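PDB 7DG2: MAGE domain-containing protein from Xenopus laevis, which is probably the Nse3-type MAGE subunit of the Nse1-Nse3-Nse4 complex, helping to shape Nse4 within the Smc5/6 complex. Local coordinates for residues B[113-118]-B[170-175]; B[107-112]-B[119-124]. All coordinates share one frame; numbering follows the deposited sequence.

Interaction 1 (B[113-118]-B[170-175]); sequences GNTAKE and EFRWGQ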
# COMPACT_ATOMS: atom_id res chain seq x y z
N GLY B 113 -11.78 26.87 -15.76
CA GLY B 113 -12.70 26.49 -16.82
C GLY B 113 -12.48 25.13 -17.43
O GLY B 113 -12.87 24.92 -18.59
N ASN B 114 -11.84 24.20 -16.71
CA ASN B 114 -11.70 22.78 -17.03
C ASN B 114 -10.62 22.48 -18.06
O ASN B 114 -10.56 21.35 -18.58
CB ASN B 114 -13.04 22.17 -17.46
CG ASN B 114 -14.09 22.30 -16.37
OD1 ASN B 114 -13.89 21.83 -15.25
ND2 ASN B 114 -15.20 22.97 -16.67
N THR B 115 -9.74 23.43 -18.35
CA THR B 115 -8.53 23.20 -19.13
C THR B 115 -7.47 24.15 -18.62
O THR B 115 -7.78 25.26 -18.17
CB THR B 115 -8.75 23.39 -20.64
OG1 THR B 115 -9.84 22.58 -21.09
CG2 THR B 115 -7.52 22.97 -21.41
N ALA B 116 -6.21 23.71 -18.67
CA ALA B 116 -5.08 24.56 -18.31
C ALA B 116 -3.91 24.23 -19.21
O ALA B 116 -3.61 23.06 -19.46
CB ALA B 116 -4.67 24.37 -16.84
N LYS B 117 -3.23 25.27 -19.70
CA LYS B 117 -2.01 25.04 -20.46
C LYS B 117 -0.92 24.47 -19.56
O LYS B 117 -0.85 24.78 -18.37
CB LYS B 117 -1.52 26.33 -21.11
CG LYS B 117 -2.46 26.88 -22.17
CD LYS B 117 -1.71 27.77 -23.16
CE LYS B 117 -2.63 28.20 -24.30
NZ LYS B 117 -3.38 27.05 -24.88
N GLU B 118 -0.08 23.61 -20.14
CA GLU B 118 1.05 23.09 -19.38
C GLU B 118 1.88 24.21 -18.78
O GLU B 118 2.33 24.12 -17.63
CB GLU B 118 1.93 22.18 -20.25
CG GLU B 118 3.14 21.63 -19.49
CD GLU B 118 3.84 20.48 -20.19
OE1 GLU B 118 3.59 20.25 -21.39
OE2 GLU B 118 4.66 19.79 -19.53
N GLU B 170 -1.70 20.94 -23.20
CA GLU B 170 -2.64 21.41 -22.20
C GLU B 170 -3.20 20.22 -21.43
O GLU B 170 -3.19 19.08 -21.90
CB GLU B 170 -3.78 22.22 -22.83
CG GLU B 170 -4.58 21.45 -23.85
CD GLU B 170 -5.44 22.36 -24.71
OE1 GLU B 170 -5.34 23.59 -24.55
OE2 GLU B 170 -6.21 21.83 -25.54
N PHE B 171 -3.70 20.51 -20.23
CA PHE B 171 -4.17 19.48 -19.31
C PHE B 171 -5.67 19.59 -19.09
O PHE B 171 -6.22 20.70 -19.00
CB PHE B 171 -3.48 19.61 -17.96
CG PHE B 171 -2.06 19.14 -17.92
CD1 PHE B 171 -1.77 17.81 -17.66
CD2 PHE B 171 -1.01 20.03 -18.06
CE1 PHE B 171 -0.46 17.38 -17.56
CE2 PHE B 171 0.30 19.61 -17.96
CZ PHE B 171 0.57 18.28 -17.72
N ARG B 172 -6.33 18.44 -18.98
CA ARG B 172 -7.70 18.35 -18.50
C ARG B 172 -7.76 17.28 -17.42
O ARG B 172 -6.82 16.50 -17.25
CB ARG B 172 -8.68 17.99 -19.64
CG ARG B 172 -8.57 18.87 -20.88
CD ARG B 172 -9.64 18.50 -21.90
NE ARG B 172 -10.98 18.65 -21.34
CZ ARG B 172 -11.68 19.78 -21.38
NH1 ARG B 172 -11.16 20.86 -21.96
NH2 ARG B 172 -12.90 19.85 -20.85
N TRP B 173 -8.87 17.24 -16.68
CA TRP B 173 -9.11 16.11 -15.79
C TRP B 173 -9.22 14.82 -16.60
O TRP B 173 -9.84 14.79 -17.67
CB TRP B 173 -10.41 16.28 -15.01
CG TRP B 173 -10.40 17.27 -13.89
CD1 TRP B 173 -9.60 18.35 -13.75
CD2 TRP B 173 -11.29 17.26 -12.77
NE1 TRP B 173 -9.93 19.03 -12.58
CE2 TRP B 173 -10.96 18.37 -11.97
CE3 TRP B 173 -12.33 16.42 -12.36
CZ2 TRP B 173 -11.63 18.66 -10.78
CZ3 TRP B 173 -13.00 16.71 -11.17
CH2 TRP B 173 -12.65 17.83 -10.40
N GLY B 174 -8.63 13.73 -16.07
CA GLY B 174 -8.82 12.41 -16.63
C GLY B 174 -10.04 11.68 -16.05
O GLY B 174 -10.65 12.12 -15.08
N GLN B 175 -10.35 10.54 -16.67
CA GLN B 175 -11.52 9.76 -16.29
C GLN B 175 -11.46 9.31 -14.84
O GLN B 175 -12.49 9.23 -14.16
CB GLN B 175 -11.65 8.56 -17.22
CG GLN B 175 -11.98 8.90 -18.69
CD GLN B 175 -11.54 7.80 -19.67
OE1 GLN B 175 -10.54 7.11 -19.45
NE2 GLN B 175 -12.30 7.64 -20.76
O HOH W 1 -11.12 18.97 -17.17
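Ala116 and Phe171 form an antiparallel hydrogen-bonded pair, with Ala116 N giving to Phe171 O at 3.0 Å and Phe171 N to Ala116 O at 2.7 Å, while the next pair, Lys117 with Glu170, is non-hydrogen-bonded. Before this ladder, Thr115 CA adds a C-H...O contact to Phe171 O at 3.4 Å. Lys117 and Glu170 share one face of the sheet. Glu170 holds CG between its backbone N and carbonyl carbon (chi1 59°), a crowded position from which the extended chain crosses the Thr115 methyl; its OE1 ends 4.0 Å from Lys117 NZ, a long salt bridge at the surface. On the other face, Ala116 and Phe171 look inward at Ile109 of helix 94-111. Such a pairing belongs to the winged-helix fold of MAGE homology domains: the short strand 116-117, between helices 94-111 and 118-127, lies on the edge of a three-stranded sheet, and strand 169-173 is its centre, joined on its far side to strand 156-160. The Phe171 ring receives Glu118 at its edge, CG of Glu118 standing 3.8 Å from CE2 of Phe171, with carboxylate and ring planes 80° apart. The extended chain of Glu118, its CG anti to the backbone N, runs on past the ring, and the buried carboxylate is hydrogen-bonded to Tyr158 OH and Trp122 NE1 and salt-bridged to Lys143; the basic neighbour probably keeps it ionised. At the loop end, Arg172 bends at chi3 (59°) and, as modelled, turns one face of its guanidinium to Asn114 O, though a clash with Thr115 OG1 makes the fine placing doubtful. A water donates to that same carbonyl oxygen, Asn114 O, at 2.8 Å and accepts from Trp173 N at 2.9 Å, extending the strand pairing through solvent.

Interaction 2 (B[107-112]-B[119-124]); sequences SLIFMK and SAIWEM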
# COMPACT_ATOMS: atom_id res chain seq x y z
N SER B 107 -7.20 21.44 -9.18
CA SER B 107 -7.82 22.70 -8.77
C SER B 107 -7.63 23.77 -9.83
O SER B 107 -8.59 24.43 -10.22
CB SER B 107 -7.24 23.16 -7.43
OG SER B 107 -7.62 22.29 -6.37
N LEU B 108 -6.39 23.94 -10.30
CA LEU B 108 -6.13 24.97 -11.31
C LEU B 108 -6.95 24.70 -12.57
O LEU B 108 -7.59 25.61 -13.11
CB LEU B 108 -4.64 25.04 -11.63
CG LEU B 108 -4.28 26.11 -12.67
CD1 LEU B 108 -4.59 27.49 -12.12
CD2 LEU B 108 -2.81 26.02 -13.12
N ILE B 109 -6.95 23.45 -13.02
CA ILE B 109 -7.67 23.10 -14.24
C ILE B 109 -9.14 23.44 -14.10
O ILE B 109 -9.73 24.12 -14.95
CB ILE B 109 -7.47 21.61 -14.56
CG1 ILE B 109 -6.00 21.31 -14.88
CG2 ILE B 109 -8.42 21.17 -15.68
CD1 ILE B 109 -5.72 19.82 -14.97
N PHE B 110 -9.77 22.97 -13.03
CA PHE B 110 -11.20 23.20 -12.84
C PHE B 110 -11.51 24.68 -12.66
O PHE B 110 -12.45 25.21 -13.26
CB PHE B 110 -11.69 22.38 -11.64
CG PHE B 110 -13.01 22.85 -11.08
CD1 PHE B 110 -14.17 22.76 -11.83
CD2 PHE B 110 -13.07 23.39 -9.80
CE1 PHE B 110 -15.39 23.21 -11.31
CE2 PHE B 110 -14.28 23.83 -9.28
CZ PHE B 110 -15.44 23.74 -10.04
N MET B 111 -10.73 25.38 -11.82
CA MET B 111 -11.05 26.76 -11.49
C MET B 111 -10.89 27.68 -12.68
O MET B 111 -11.54 28.73 -12.74
CB MET B 111 -10.20 27.24 -10.31
CG MET B 111 -10.50 26.54 -8.96
SD MET B 111 -12.22 26.68 -8.40
CE MET B 111 -12.23 28.37 -7.78
N LYS B 112 -10.05 27.30 -13.65
CA LYS B 112 -9.82 28.04 -14.88
C LYS B 112 -10.67 27.54 -16.04
O LYS B 112 -10.30 27.75 -17.20
CB LYS B 112 -8.34 27.98 -15.27
CG LYS B 112 -7.43 28.77 -14.36
CD LYS B 112 -7.80 30.24 -14.40
CE LYS B 112 -6.72 31.11 -13.79
NZ LYS B 112 -7.06 32.55 -13.92
N SER B 119 2.08 25.30 -19.53
CA SER B 119 2.88 26.41 -19.02
C SER B 119 2.26 27.01 -17.77
O SER B 119 2.97 27.38 -16.83
CB SER B 119 3.07 27.47 -20.11
OG SER B 119 1.83 27.95 -20.62
N ALA B 120 0.93 27.13 -17.74
CA ALA B 120 0.27 27.67 -16.56
C ALA B 120 0.45 26.76 -15.35
O ALA B 120 0.57 27.25 -14.23
CB ALA B 120 -1.22 27.89 -16.84
N ILE B 121 0.48 25.45 -15.56
CA ILE B 121 0.64 24.52 -14.45
C ILE B 121 2.05 24.63 -13.86
O ILE B 121 2.22 24.72 -12.64
CB ILE B 121 0.30 23.09 -14.89
CG1 ILE B 121 -1.22 22.97 -15.01
CG2 ILE B 121 0.89 22.06 -13.94
CD1 ILE B 121 -1.72 21.59 -15.31
N TRP B 122 3.08 24.65 -14.71
CA TRP B 122 4.42 24.78 -14.15
C TRP B 122 4.66 26.15 -13.54
O TRP B 122 5.41 26.27 -12.57
CB TRP B 122 5.48 24.47 -15.21
CG TRP B 122 5.41 23.05 -15.66
CD1 TRP B 122 5.16 22.61 -16.92
CD2 TRP B 122 5.56 21.88 -14.84
NE1 TRP B 122 5.15 21.23 -16.95
CE2 TRP B 122 5.40 20.76 -15.68
CE3 TRP B 122 5.82 21.67 -13.48
CZ2 TRP B 122 5.49 19.45 -15.21
CZ3 TRP B 122 5.91 20.36 -13.01
CH2 TRP B 122 5.74 19.27 -13.88
N GLU B 123 4.02 27.19 -14.08
CA GLU B 123 4.15 28.52 -13.50
C GLU B 123 3.61 28.54 -12.07
O GLU B 123 4.27 29.04 -11.15
CB GLU B 123 3.42 29.52 -14.39
CG GLU B 123 3.27 30.92 -13.84
CD GLU B 123 2.59 31.84 -14.84
OE1 GLU B 123 3.18 32.89 -15.18
OE2 GLU B 123 1.48 31.50 -15.30
N MET B 124 2.42 27.97 -11.87
CA MET B 124 1.87 27.83 -10.53
C MET B 124 2.78 27.00 -9.64
O MET B 124 3.13 27.41 -8.53
CB MET B 124 0.47 27.20 -10.60
CG MET B 124 -0.16 26.90 -9.23
SD MET B 124 -1.81 26.16 -9.33
CE MET B 124 -1.40 24.57 -10.03
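Leu108 O accepts the helical hydrogen bond from Lys112 N at 3.0 Å, in the last turn of helix 94-111, and the side chain of the same leucine carries most of the contact from segment 107-112. Its CB points toward helix 118-127, and with CG anti to the backbone N (chi1 -179°) the CD2 methyl of Leu108 packs on Ala120 O at 3.8 Å and on Ile121 CG1 at 3.9 Å. Met124 comes to meet it, the two side chains approaching tip to tip; a bend at the last torsion of Met124 (chi3 68°) turns the methyl so that CE lies 3.6 Å from Leu108 CB, while SD sits 3.8 Å from the same CB. Beside this pair, Ile109 CG1 and Ile121 CD1 make a lighter touch at 4.3 Å. Both helices belong to the C-terminal of the two winged-helix units that MAGE domains have; the axes of the segments 107-111 and 119-124 approach to 10.9 Å, with 128° between their N-to-C directions. Beyond them lies the Nse4 chain: Thr13 of Nse4 packs on Met124, and Lys112 NZ bonds to Phe7 O of Nse4. Between 107-112 and 119-124 the meeting groups are aliphatic carbons, a thioether and one backbone oxygen touched by a methyl, so that the fit depends on shape and the burial of apolar surface rather than on directed bonds.

The two contacts lie about 8 Å apart, centre to centre, within one winged-helix unit of the MAGE homology domain, and their segments alternate along the chain: helix 94-111, the turn and strand 116-117, helix 118-127, then strand 169-173 much later. Interaction 1 thus joins the linker between the helices of interaction 2 to the sheet. The probable hydrogen bond from Asn114 N to Ile109 O, part of the Schellman motif with Gly113 at its C-prime position, closes helix 94-111 and starts the linker. Trp173 packs on Ile109, and Phe171 on Ile121, so sheet and helix pair share one hydrophobic core, with Nse4 bound on the helical side.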